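Side-chain contacts in periplasmic aliphatic sulphonates-binding protein (Escherichia coli, PDB 2X26), which probably serves as the periplasmic binding protein that captures aliphatic sulphonates for an ABC-type transport system: residues R217-R220 and E221-I224; I224-L227 and A228-G232; I238-Y241 and L242-P246; I158-P161 and Y162-A166; G8-K11 and G12-G15. One frame throughout, in Å; residues are numbered along the deposited sequence. Where two conformers were deposited one is given.

Contact 1. Residues R217-R220 and E221-I224; sequences RSQR and EQSI
Gln219 O is gripped twice by Ser223, once by its backbone and once by its side chain. The amide bond, Ser223 N to Gln219 O at 2.9 Å, arrives nearly head-on to the carbonyl. The hydroxyl Ser223 OG, also 2.9 Å from Gln219 O, comes from above the carbonyl plane, 46° out of it, and so does not compete for the place taken by the amide. Ser223 can reach back in this way because OG lies beside its own backbone N, anti to the carbonyl carbon (chi1 -63°). Gln219 marks the break between the two helices: the chain leaves helical angles at it as helix 199-218 ends, and it is the N-cap position of helix 220-231. The next rung is Ile224 N to Arg220 O, at 2.9 Å.

On another side of the new helix, Arg220 and Ile224 pair through their side chains. The arginine runs extended from CG to NE with CG anti to the backbone N (chi1 -173°), and the methyl end of Ile224 rests against it. Ile224 CD1 is 3.7 Å from Arg220 CG and lies over one face of the guanidinium; Arg220 NE is also 3.7 Å from Ile224 CD1. The charged end goes on to a salt bridge with Asp243, and Leu242 of helix 235-243 touches the same arginine. A flat cation pressed by a methyl group on one face and paired with a carboxylate is likely to have little freedom to swing, while the carbonyl that accepts two hydrogen bonds probably stiffens the bend between the two helices.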
loop_
_atom_site.group_PDB
_atom_site.type_symbol
_atom_site.label_atom_id
_atom_site.label_comp_id
_atom_site.label_asym_id
_atom_site.label_seq_id
_atom_site.Cartn_x
_atom_site.Cartn_y
_atom_site.Cartn_z
ATOM N N ARG A 217 -11.890 4.412 -13.214
ATOM C CA ARG A 217 -12.881 3.695 -14.032
ATOM C C ARG A 217 -13.810 4.655 -14.765
ATOM O O ARG A 217 -14.105 4.475 -15.962
ATOM C CB ARG A 217 -13.699 2.708 -13.193
ATOM C CG ARG A 217 -14.705 1.906 -14.002
ATOM C CD ARG A 217 -15.555 1.007 -13.112
ATOM N NE ARG A 217 -16.411 0.107 -13.888
ATOM C CZ ARG A 217 -16.878 -1.047 -13.415
ATOM N NH1 ARG A 217 -16.558 -1.429 -12.183
ATOM N NH2 ARG A 217 -17.654 -1.824 -14.164
ATOM N N SER A 218 -14.291 5.690 -14.079
ATOM C CA SER A 218 -15.308 6.570 -14.714
ATOM C C SER A 218 -14.693 7.574 -15.684
ATOM O O SER A 218 -15.353 8.006 -16.616
ATOM C CB SER A 218 -16.153 7.292 -13.658
ATOM O OG SER A 218 -15.283 8.113 -12.871
ATOM N N GLN A 219 -13.417 7.887 -15.477
ATOM C CA GLN A 219 -12.674 8.805 -16.337
ATOM C C GLN A 219 -11.341 8.122 -16.678
ATOM O O GLN A 219 -10.235 8.636 -16.394
ATOM C CB GLN A 219 -12.468 10.191 -15.661
ATOM C CG GLN A 219 -13.669 11.143 -15.724
ATOM C CD GLN A 219 -13.590 12.292 -14.702
ATOM O OE1 GLN A 219 -12.561 12.932 -14.544
ATOM N NE2 GLN A 219 -14.689 12.538 -14.007
ATOM N N ARG A 220 -11.433 6.948 -17.302
ATOM C CA ARG A 220 -10.217 6.149 -17.569
ATOM C C ARG A 220 -9.219 6.866 -18.488
ATOM O O ARG A 220 -8.028 6.861 -18.230
ATOM C CB ARG A 220 -10.633 4.777 -18.175
ATOM C CG ARG A 220 -9.448 3.812 -18.323
ATOM C CD ARG A 220 -9.938 2.518 -18.892
ATOM N NE ARG A 220 -8.870 1.731 -19.502
ATOM C CZ ARG A 220 -8.188 0.798 -18.860
ATOM N NH1 ARG A 220 -8.418 0.578 -17.547
ATOM N NH2 ARG A 220 -7.260 0.126 -19.521
ATOM N N GLU A 221 -9.689 7.482 -19.575
ATOM C CA GLU A 221 -8.765 8.169 -20.467
ATOM C C GLU A 221 -7.948 9.259 -19.753
ATOM O O GLU A 221 -6.713 9.327 -19.902
ATOM C CB GLU A 221 -9.536 8.798 -21.644
ATOM C CG GLU A 221 -8.675 9.508 -22.664
ATOM C CD GLU A 221 -9.499 10.270 -23.741
ATOM O OE1 GLU A 221 -10.707 10.572 -23.549
ATOM O OE2 GLU A 221 -8.927 10.630 -24.791
ATOM N N GLN A 222 -8.654 10.093 -18.994
ATOM C CA GLN A 222 -8.026 11.208 -18.281
ATOM C C GLN A 222 -7.085 10.659 -17.218
ATOM O O GLN A 222 -5.966 11.180 -17.040
ATOM C CB GLN A 222 -9.091 12.061 -17.635
ATOM C CG GLN A 222 -8.572 13.030 -16.609
ATOM C CD GLN A 222 -9.697 13.755 -15.886
ATOM O OE1 GLN A 222 -10.363 13.194 -14.988
ATOM N NE2 GLN A 222 -9.926 15.000 -16.280
ATOM N N SER A 223 -7.521 9.601 -16.535
ATOM C CA SER A 223 -6.716 9.061 -15.426
ATOM C C SER A 223 -5.427 8.373 -15.984
ATOM O O SER A 223 -4.328 8.454 -15.409
ATOM C CB SER A 223 -7.551 8.084 -14.601
ATOM O OG SER A 223 -8.669 8.707 -13.984
ATOM N N ILE A 224 -5.541 7.753 -17.157
ATOM C CA ILE A 224 -4.361 7.124 -17.752
ATOM C C ILE A 224 -3.336 8.196 -18.131
ATOM O O ILE A 224 -2.120 8.029 -17.875
ATOM C CB ILE A 224 -4.748 6.240 -18.987
ATOM C CG1 ILE A 224 -5.353 4.928 -18.478
ATOM C CG2 ILE A 224 -3.498 6.061 -19.918
ATOM C CD1 ILE A 224 -6.016 4.093 -19.643
#

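Contact 2. Residues I224-L227 and A228-G232; sequences IALL and AKTMG
Thr230 meets Leu226 one helical turn back, through backbone and side chain together. Its amide N donates to Leu226 O at 3.0 Å, with the donor in the carbonyl plane. Thr230 OG1 lies 3.3 Å from the same Leu226 O, at best a weak bond and one whose proton has another possible acceptor. Both branches of the threonine reach back along the helix. The hydroxyl, set between its own backbone N and carbonyl carbon (chi1 60°), takes the Leu227 side, with Thr230 OG1 3.4 Å from Leu227 CA. The methyl takes the Leu226 side, Thr230 CG2 touching Leu226 CD1 at 4.0 Å.

The remaining carbonyls of residues 224-227 are filled by the regular helical pattern: Ala228 N donates to Ile224 O at 2.8 Å, Lys229 N to Ala225 O at 3.1 Å, and Met231 N to Leu227 O at 2.8 Å. Past Met231 the ladder stops in a Schellman motif. Gly232, with positive phi, is its C-prime residue; Gly232 N turns back to Lys229 O in a weak bond, and Leu233 N reaches Ala228 O. Among the last carbonyls of the helix, Thr230 O takes a hydrogen bond from Lys11 NZ, which comes from the loop after the first strand.

If Thr230 were an alanine, the Leu226 side chain would probably lose its neighbour and be freer to turn, though the backbone bond stays. Met231 CB and CG pass close over Leu227 O, the side chain then extending from the helix. Leu226 and Leu227 press on Leu18 of helix 14-21, while Ile224 and Ala228 touch helix 235-243.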
loop_
_atom_site.group_PDB
_atom_site.type_symbol
_atom_site.label_atom_id
_atom_site.label_comp_id
_atom_site.label_asym_id
_atom_site.label_seq_id
_atom_site.Cartn_x
_atom_site.Cartn_y
_atom_site.Cartn_z
ATOM N N ILE A 224 -5.541 7.753 -17.157
ATOM C CA ILE A 224 -4.361 7.124 -17.752
ATOM C C ILE A 224 -3.336 8.196 -18.131
ATOM O O ILE A 224 -2.120 8.029 -17.875
ATOM C CB ILE A 224 -4.748 6.240 -18.987
ATOM C CG1 ILE A 224 -5.353 4.928 -18.478
ATOM C CG2 ILE A 224 -3.498 6.061 -19.918
ATOM C CD1 ILE A 224 -6.016 4.093 -19.643
ATOM N N ALA A 225 -3.809 9.301 -18.685
ATOM C CA ALA A 225 -2.920 10.384 -19.053
ATOM C C ALA A 225 -2.215 10.960 -17.809
ATOM O O ALA A 225 -0.979 11.170 -17.801
ATOM C CB ALA A 225 -3.709 11.466 -19.783
ATOM N N LEU A 226 -2.987 11.149 -16.734
ATOM C CA LEU A 226 -2.438 11.651 -15.471
ATOM C C LEU A 226 -1.347 10.749 -14.926
ATOM O O LEU A 226 -0.239 11.208 -14.643
ATOM C CB LEU A 226 -3.547 11.829 -14.448
ATOM C CG LEU A 226 -2.979 12.104 -13.070
ATOM C CD1 LEU A 226 -2.432 13.530 -13.021
ATOM C CD2 LEU A 226 -4.061 11.848 -12.044
ATOM N N LEU A 227 -1.633 9.453 -14.804
ATOM C CA LEU A 227 -0.714 8.517 -14.163
ATOM C C LEU A 227 0.480 8.217 -15.091
ATOM O O LEU A 227 1.591 7.972 -14.610
ATOM C CB LEU A 227 -1.491 7.234 -13.801
ATOM C CG LEU A 227 -2.550 7.354 -12.705
ATOM C CD1 LEU A 227 -3.377 6.051 -12.633
ATOM C CD2 LEU A 227 -1.892 7.663 -11.316
ATOM N N ALA A 228 0.301 8.313 -16.424
ATOM C CA ALA A 228 1.442 8.149 -17.313
ATOM C C ALA A 228 2.426 9.272 -16.994
ATOM O O ALA A 228 3.629 9.035 -16.951
ATOM C CB ALA A 228 1.008 8.181 -18.799
ATOM N N LYS A 229 1.915 10.484 -16.769
ATOM C CA LYS A 229 2.760 11.637 -16.470
ATOM C C LYS A 229 3.457 11.497 -15.112
ATOM O O LYS A 229 4.668 11.670 -15.023
ATOM C CB LYS A 229 1.898 12.906 -16.460
ATOM C CG LYS A 229 2.693 14.174 -16.223
ATOM C CD LYS A 229 1.814 15.436 -16.474
ATOM C CE LYS A 229 0.958 15.306 -17.752
ATOM N NZ LYS A 229 0.399 16.645 -18.169
ATOM N N THR A 230 2.675 11.192 -14.080
ATOM C CA THR A 230 3.164 11.167 -12.662
ATOM C C THR A 230 4.097 9.974 -12.445
ATOM O O THR A 230 5.151 10.075 -11.770
ATOM C CB THR A 230 1.992 11.185 -11.628
ATOM O OG1 THR A 230 1.142 10.043 -11.823
ATOM C CG2 THR A 230 1.150 12.488 -11.691
ATOM N N MET A 231 3.794 8.846 -13.072
ATOM C CA MET A 231 4.667 7.701 -12.942
ATOM C C MET A 231 5.821 7.724 -13.896
ATOM O O MET A 231 6.780 6.991 -13.691
ATOM C CB MET A 231 3.902 6.378 -13.128
ATOM C CG MET A 231 2.914 6.179 -12.022
ATOM S SD MET A 231 2.302 4.477 -12.142
ATOM C CE MET A 231 1.275 4.350 -10.726
ATOM N N GLY A 232 5.716 8.540 -14.955
ATOM C CA GLY A 232 6.718 8.571 -15.999
ATOM C C GLY A 232 6.773 7.321 -16.847
ATOM O O GLY A 232 7.871 6.840 -17.193
#

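Contact 3. Residues I238-Y241 and L242-P246; sequences IASY and LDHRP
His244 folds back on Ser240 so that one face of its ring lies on Ser240 O, which stands 3.1 Å above the plane and over the ring centre. Its rim reaches the serine hydroxyl as well, His244 CE1 being 3.1 Å from Ser240 OG. The ring is laid there by a chi1 of -57°, which sets CG beside its backbone N, anti to the carbonyl carbon. This is the tight part of the contact, and outside partners close it further: Asp160, in the loop before helix 162-169, bonds to ND1, and on that helix Ser164 bonds to Ser240 OG and Tyr163 stacks on the imidazole. With an alanine here instead of His244, Asp160 would probably lose this donor and a gap is likely to open beside Tyr163.

The rest is slacker. Leu242 CG is 4.4 Å from Ile238 CG2, beside the regular helical bond of Leu242 N to Ile238 O, 2.9 Å. Asp243 is exposed, its carboxylate turned to Arg220. Tyr241 CE2 and Arg245 CD are 4.0 Å apart, with ring and guanidinium planes at only 9°, and on this side solvent enters: a water bridges Tyr241 OH, at 2.9 Å, and Arg245 NE, from which it accepts at 2.7 Å. The guanidinium also forms a salt bridge with Asp213 and bonds to a glycerol that is probably from the crystallisation liquor.

His244 N bonds to Tyr241 O at 3.2 Å, and Arg245 N bonds likewise to Leu242 O three residues back; such tightened i to i+3 turns are typical of a helix C terminus, here that of helix 235-243.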
loop_
_atom_site.group_PDB
_atom_site.type_symbol
_atom_site.label_atom_id
_atom_site.label_comp_id
_atom_site.label_asym_id
_atom_site.label_seq_id
_atom_site.Cartn_x
_atom_site.Cartn_y
_atom_site.Cartn_z
ATOM N N ILE A 238 0.385 1.958 -18.314
ATOM C CA ILE A 238 -0.624 2.431 -17.324
ATOM C C ILE A 238 -1.955 1.707 -17.563
ATOM O O ILE A 238 -2.645 1.354 -16.580
ATOM C CB ILE A 238 -0.849 3.939 -17.415
ATOM C CG1 ILE A 238 0.468 4.689 -17.138
ATOM C CG2 ILE A 238 -1.941 4.421 -16.440
ATOM C CD1 ILE A 238 1.125 4.279 -15.836
ATOM N N ALA A 239 -2.331 1.533 -18.829
ATOM C CA ALA A 239 -3.580 0.824 -19.147
ATOM C C ALA A 239 -3.570 -0.600 -18.544
ATOM O O ALA A 239 -4.536 -1.019 -17.904
ATOM C CB ALA A 239 -3.796 0.749 -20.653
ATOM N N SER A 240 -2.478 -1.339 -18.796
ATOM C CA SER A 240 -2.250 -2.687 -18.248
ATOM C C SER A 240 -2.258 -2.635 -16.724
ATOM O O SER A 240 -2.908 -3.461 -16.062
ATOM C CB SER A 240 -0.901 -3.198 -18.742
ATOM O OG SER A 240 -0.645 -4.543 -18.340
ATOM N N TYR A 241 -1.541 -1.663 -16.161
ATOM C CA TYR A 241 -1.508 -1.483 -14.726
ATOM C C TYR A 241 -2.910 -1.336 -14.093
ATOM O O TYR A 241 -3.232 -2.024 -13.087
ATOM C CB TYR A 241 -0.688 -0.226 -14.412
ATOM C CG TYR A 241 -0.616 0.140 -12.975
ATOM C CD1 TYR A 241 0.355 -0.396 -12.158
ATOM C CD2 TYR A 241 -1.534 1.025 -12.422
ATOM C CE1 TYR A 241 0.405 -0.056 -10.780
ATOM C CE2 TYR A 241 -1.486 1.383 -11.086
ATOM C CZ TYR A 241 -0.526 0.853 -10.281
ATOM O OH TYR A 241 -0.484 1.260 -8.975
ATOM N N LEU A 242 -3.758 -0.491 -14.678
ATOM C CA LEU A 242 -5.132 -0.315 -14.152
ATOM C C LEU A 242 -5.966 -1.578 -14.341
ATOM O O LEU A 242 -6.778 -1.940 -13.457
ATOM C CB LEU A 242 -5.807 0.887 -14.849
ATOM C CG LEU A 242 -5.224 2.263 -14.497
ATOM C CD1 LEU A 242 -6.135 3.247 -15.277
ATOM C CD2 LEU A 242 -5.305 2.573 -12.978
ATOM N N ASP A 243 -5.746 -2.290 -15.453
ATOM C CA ASP A 243 -6.472 -3.526 -15.716
ATOM C C ASP A 243 -6.145 -4.668 -14.691
ATOM O O ASP A 243 -6.892 -5.643 -14.607
ATOM C CB ASP A 243 -6.185 -3.999 -17.132
ATOM C CG ASP A 243 -6.889 -3.177 -18.177
ATOM O OD1 ASP A 243 -7.851 -2.452 -17.793
ATOM O OD2 ASP A 243 -6.507 -3.284 -19.385
ATOM N N HIS A 244 -5.043 -4.568 -13.957
ATOM C CA HIS A 244 -4.716 -5.605 -12.966
ATOM C C HIS A 244 -5.277 -5.273 -11.584
ATOM O O HIS A 244 -4.994 -6.000 -10.631
ATOM C CB HIS A 244 -3.203 -5.817 -12.864
ATOM C CG HIS A 244 -2.567 -6.179 -14.165
ATOM N ND1 HIS A 244 -1.316 -5.727 -14.532
ATOM C CD2 HIS A 244 -3.018 -6.937 -15.194
ATOM C CE1 HIS A 244 -1.019 -6.202 -15.729
ATOM N NE2 HIS A 244 -2.035 -6.942 -16.155
ATOM N N ARG A 245 -6.040 -4.179 -11.466
ATOM C CA ARG A 245 -6.570 -3.757 -10.150
ATOM C C ARG A 245 -8.035 -4.063 -10.026
ATOM O O ARG A 245 -8.795 -3.939 -11.026
ATOM C CB ARG A 245 -6.447 -2.248 -10.002
ATOM C CG ARG A 245 -4.981 -1.791 -10.004
ATOM C CD ARG A 245 -5.001 -0.285 -10.052
ATOM N NE ARG A 245 -5.121 0.277 -8.709
ATOM C CZ ARG A 245 -6.078 1.095 -8.269
ATOM N NH1 ARG A 245 -7.130 1.447 -9.031
ATOM N NH2 ARG A 245 -5.964 1.546 -7.003
ATOM N N PRO A 246 -8.451 -4.513 -8.843
ATOM C CA PRO A 246 -9.881 -4.688 -8.637
ATOM C C PRO A 246 -10.536 -3.324 -8.362
ATOM O O PRO A 246 -9.831 -2.340 -8.125
ATOM C CB PRO A 246 -9.923 -5.542 -7.343
ATOM C CG PRO A 246 -8.789 -5.066 -6.577
ATOM C CD PRO A 246 -7.682 -4.800 -7.610
HETATM O O HOH W 1 -2.695 0.214 -7.492
#

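Contact 4. Residues I158-P161 and Y162-A166; sequences IWDP and YYSAA
Tyr162 leans back on Ile158 and Trp159, and the CD1-CE1 edge of its ring carries much of the contact. CG lies anti to its carbonyl carbon (chi1 -64°), which lays the ring there. Tyr162 CB is 3.3 Å from Trp159 O. It also makes a close apolar contact with Ile158 CG1 at 3.4 Å, the two side chains crossing at about a right angle. CG still faces Ile158 CG1. Tyr162 CD1 meets Ile158 CD1 at 3.7 Å, and Tyr162 CE1 reaches Trp159 NE1 at 3.5 Å. Tyr162 thus turns an edge to the indole face of Trp159: an offset edge-to-face pair with the five-membered ring, centroids 5.3 Å apart and planes at 79°.

This is a strand-to-helix turn: after the cis peptide bond between Asp160 and Pro161 the chain enters helix 162-169. Asp160 OD1 is held by two donors of one residue: Ser164 OG, 2.7 Å away on the syn lone pair, and Ser164 N, 2.9 Å away and nearly in line with the C-O bond. Asp160 OD2 is bonded to His244 ND1.

A carboxylate with partners on both oxygens at the start of a helix is likely to be stabilised in its charged form and held against rotation.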
loop_
_atom_site.group_PDB
_atom_site.type_symbol
_atom_site.label_atom_id
_atom_site.label_comp_id
_atom_site.label_asym_id
_atom_site.label_seq_id
_atom_site.Cartn_x
_atom_site.Cartn_y
_atom_site.Cartn_z
ATOM N N ILE A 158 8.022 -9.826 -8.763
ATOM C CA ILE A 158 7.927 -8.359 -8.829
ATOM C C ILE A 158 6.489 -7.862 -8.866
ATOM O O ILE A 158 5.555 -8.621 -9.163
ATOM C CB ILE A 158 8.738 -7.835 -10.100
ATOM C CG1 ILE A 158 8.961 -6.300 -10.061
ATOM C CG2 ILE A 158 8.098 -8.319 -11.383
ATOM C CD1 ILE A 158 9.780 -5.816 -8.858
ATOM N N TRP A 159 6.304 -6.582 -8.504
ATOM C CA TRP A 159 5.008 -5.929 -8.490
ATOM C C TRP A 159 4.809 -4.992 -9.696
ATOM O O TRP A 159 5.744 -4.705 -10.453
ATOM C CB TRP A 159 4.832 -5.148 -7.184
ATOM C CG TRP A 159 5.935 -4.166 -6.894
ATOM C CD1 TRP A 159 5.968 -2.855 -7.211
ATOM C CD2 TRP A 159 7.173 -4.448 -6.185
ATOM N NE1 TRP A 159 7.151 -2.273 -6.755
ATOM C CE2 TRP A 159 7.894 -3.235 -6.106
ATOM C CE3 TRP A 159 7.701 -5.600 -5.566
ATOM C CZ2 TRP A 159 9.159 -3.134 -5.461
ATOM C CZ3 TRP A 159 8.952 -5.490 -4.904
ATOM C CH2 TRP A 159 9.664 -4.289 -4.886
ATOM N N ASP A 160 3.574 -4.559 -9.887
ATOM C CA ASP A 160 3.255 -3.549 -10.911
ATOM C C ASP A 160 3.718 -2.174 -10.408
ATOM O O ASP A 160 3.551 -1.843 -9.213
ATOM C CB ASP A 160 1.739 -3.548 -11.110
ATOM C CG ASP A 160 1.301 -3.988 -12.483
ATOM O OD1 ASP A 160 2.147 -3.980 -13.421
ATOM O OD2 ASP A 160 0.045 -4.234 -12.623
ATOM N N PRO A 161 4.182 -1.310 -11.310
ATOM C CA PRO A 161 4.094 -1.407 -12.789
ATOM C C PRO A 161 5.286 -2.070 -13.503
ATOM O O PRO A 161 5.281 -2.162 -14.736
ATOM C CB PRO A 161 4.053 0.080 -13.198
ATOM C CG PRO A 161 5.042 0.719 -12.201
ATOM C CD PRO A 161 4.484 0.085 -10.896
ATOM N N TYR A 162 6.280 -2.548 -12.763
ATOM C CA TYR A 162 7.397 -3.250 -13.386
ATOM C C TYR A 162 6.881 -4.451 -14.170
ATOM O O TYR A 162 7.393 -4.764 -15.242
ATOM C CB TYR A 162 8.365 -3.786 -12.326
ATOM C CG TYR A 162 9.056 -2.703 -11.506
ATOM C CD1 TYR A 162 8.706 -2.492 -10.184
ATOM C CD2 TYR A 162 10.074 -1.932 -12.045
ATOM C CE1 TYR A 162 9.323 -1.516 -9.416
ATOM C CE2 TYR A 162 10.708 -0.931 -11.273
ATOM C CZ TYR A 162 10.319 -0.765 -9.945
ATOM O OH TYR A 162 10.951 0.172 -9.149
ATOM N N TYR A 163 5.915 -5.132 -13.564
ATOM C CA TYR A 163 5.311 -6.307 -14.150
ATOM C C TYR A 163 4.743 -5.905 -15.519
ATOM O O TYR A 163 5.121 -6.517 -16.531
ATOM C CB TYR A 163 4.238 -6.875 -13.211
ATOM C CG TYR A 163 3.158 -7.700 -13.872
ATOM C CD1 TYR A 163 3.463 -8.538 -14.959
ATOM C CD2 TYR A 163 1.845 -7.684 -13.396
ATOM C CE1 TYR A 163 2.476 -9.303 -15.583
ATOM C CE2 TYR A 163 0.857 -8.466 -14.006
ATOM C CZ TYR A 163 1.175 -9.257 -15.096
ATOM O OH TYR A 163 0.164 -10.018 -15.679
ATOM N N SER A 164 3.907 -4.874 -15.553
ATOM C CA SER A 164 3.239 -4.514 -16.798
ATOM C C SER A 164 4.275 -4.056 -17.804
ATOM O O SER A 164 4.145 -4.355 -19.002
ATOM C CB SER A 164 2.197 -3.424 -16.631
ATOM O OG SER A 164 1.036 -3.876 -15.898
ATOM N N ALA A 165 5.307 -3.352 -17.337
ATOM C CA ALA A 165 6.341 -2.882 -18.281
ATOM C C ALA A 165 7.067 -4.065 -18.949
ATOM O O ALA A 165 7.313 -4.036 -20.172
ATOM C CB ALA A 165 7.335 -1.942 -17.581
ATOM N N ALA A 166 7.407 -5.091 -18.157
ATOM C CA ALA A 166 8.097 -6.286 -18.655
ATOM C C ALA A 166 7.177 -7.057 -19.598
ATOM O O ALA A 166 7.606 -7.557 -20.653
ATOM C CB ALA A 166 8.506 -7.181 -17.489
#

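Contact 5. Residues G8-K11 and G12-G15; sequences GYQK and GSIG
This is a local turn contact at the exit of strand 4-9, where Gln10 and Ser13 face each other across a type I beta turn that leads into helix 14-21. The turn is closed by Ser13 N donating to Gln10 O at 2.9 Å, the donor standing well above the carbonyl plane (61° out of it). A second bond runs the other way: Gln10 N donates to the hydroxyl Ser13 OG, 2.9 Å away and fairly straight, with an N-H...O angle of 158°. The two residues thus clasp each other, backbone to backbone and backbone to side chain. Ser13 turns OG inward because it lies beside its own backbone N, anti to the carbonyl carbon (chi1 -59°), which also sets it 3.6 Å from Gln10 CB.

Lys11 and Gly12 form the corner of the turn. Ser13 holds the N-cap position of the helix but makes no capping bond with its side chain; it is instead the centre of an inverse gamma turn. Ser58 of the neighbouring strand 56-59 fastens both halves, its OG bonding to Ser13 OG and its O taking a bond from Gln10 NE2.

Gly12 O also bonds to a glycerol, probably from the crystallisation liquor. A loop between the first strand and helix of a lobe, at the C-terminal end of that strand, commonly lines the ligand cleft in periplasmic binding proteins, and the glycerol is consistent with that.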
loop_
_atom_site.group_PDB
_atom_site.type_symbol
_atom_site.label_atom_id
_atom_site.label_comp_id
_atom_site.label_asym_id
_atom_site.label_seq_id
_atom_site.Cartn_x
_atom_site.Cartn_y
_atom_site.Cartn_z
ATOM N N GLY A 8 1.516 11.542 3.359
ATOM C CA GLY A 8 2.588 10.777 2.677
ATOM C C GLY A 8 2.001 9.866 1.630
ATOM O O GLY A 8 1.122 9.056 1.936
ATOM N N TYR A 9 2.486 9.972 0.406
ATOM C CA TYR A 9 1.925 9.107 -0.685
ATOM C C TYR A 9 3.079 8.548 -1.528
ATOM O O TYR A 9 4.196 9.061 -1.457
ATOM C CB TYR A 9 0.951 9.904 -1.560
ATOM C CG TYR A 9 1.589 10.959 -2.488
ATOM C CD1 TYR A 9 1.774 10.679 -3.864
ATOM C CD2 TYR A 9 1.987 12.196 -2.007
ATOM C CE1 TYR A 9 2.352 11.608 -4.689
ATOM C CE2 TYR A 9 2.576 13.162 -2.848
ATOM C CZ TYR A 9 2.710 12.852 -4.197
ATOM O OH TYR A 9 3.283 13.759 -5.050
ATOM N N GLN A 10 2.784 7.516 -2.333
ATOM C CA GLN A 10 3.754 6.960 -3.272
ATOM C C GLN A 10 3.140 7.087 -4.659
ATOM O O GLN A 10 1.933 7.325 -4.804
ATOM C CB GLN A 10 4.026 5.510 -2.939
ATOM C CG GLN A 10 4.595 5.323 -1.476
ATOM C CD GLN A 10 4.802 3.852 -1.154
ATOM O OE1 GLN A 10 5.588 3.157 -1.843
ATOM N NE2 GLN A 10 4.116 3.361 -0.114
ATOM N N LYS A 11 3.970 6.993 -5.666
ATOM C CA LYS A 11 3.442 7.074 -7.050
ATOM C C LYS A 11 2.277 6.148 -7.328
ATOM O O LYS A 11 1.372 6.501 -8.111
ATOM C CB LYS A 11 4.574 6.830 -8.037
ATOM C CG LYS A 11 5.509 7.954 -8.168
ATOM C CD LYS A 11 6.572 7.533 -9.176
ATOM C CE LYS A 11 7.682 8.558 -9.274
ATOM N NZ LYS A 11 7.155 9.870 -9.718
ATOM N N GLY A 12 2.290 4.968 -6.716
ATOM C CA GLY A 12 1.235 3.957 -6.882
ATOM C C GLY A 12 0.106 4.013 -5.885
ATOM O O GLY A 12 -0.775 3.117 -5.899
ATOM N N SER A 13 0.061 5.076 -5.059
ATOM C CA SER A 13 -1.041 5.273 -4.107
ATOM C C SER A 13 -2.162 5.942 -4.928
ATOM O O SER A 13 -2.320 7.155 -4.882
ATOM C CB SER A 13 -0.649 6.213 -2.959
ATOM O OG SER A 13 0.481 5.690 -2.253
ATOM N N ILE A 14 -2.901 5.136 -5.709
ATOM C CA ILE A 14 -3.794 5.703 -6.754
ATOM C C ILE A 14 -4.839 6.631 -6.233
ATOM O O ILE A 14 -5.010 7.705 -6.796
ATOM C CB ILE A 14 -4.430 4.567 -7.559
ATOM C CG1 ILE A 14 -3.325 3.731 -8.223
ATOM C CG2 ILE A 14 -5.454 5.143 -8.576
ATOM C CD1 ILE A 14 -2.193 4.563 -9.029
ATOM N N GLY A 15 -5.502 6.239 -5.138
ATOM C CA GLY A 15 -6.552 7.098 -4.526
ATOM C C GLY A 15 -5.944 8.466 -4.154
ATOM O O GLY A 15 -6.512 9.545 -4.480
#

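From the N terminus, contact 5 closes the turn between strand 4-9 and helix 14-21, and contact 4 the turn between strand 155-159, in the other sheet, and helix 162-169. Contact 1 then bends helix 199-218 into helix 220-231, whose far half and end are contact 2; the two share Ile224. Contact 3 finishes helix 235-243. All five are local and in series, the only overlap being contacts 1 and 2. Contact 3 touches all the others: contacts 1 and 2 through the packed helices, contact 4 through hydrogen bonds, and contact 5 by packing. Helix 235-243 thus meets the turns that follow strands of both sheets, while helix 220-231 meets that of contact 5.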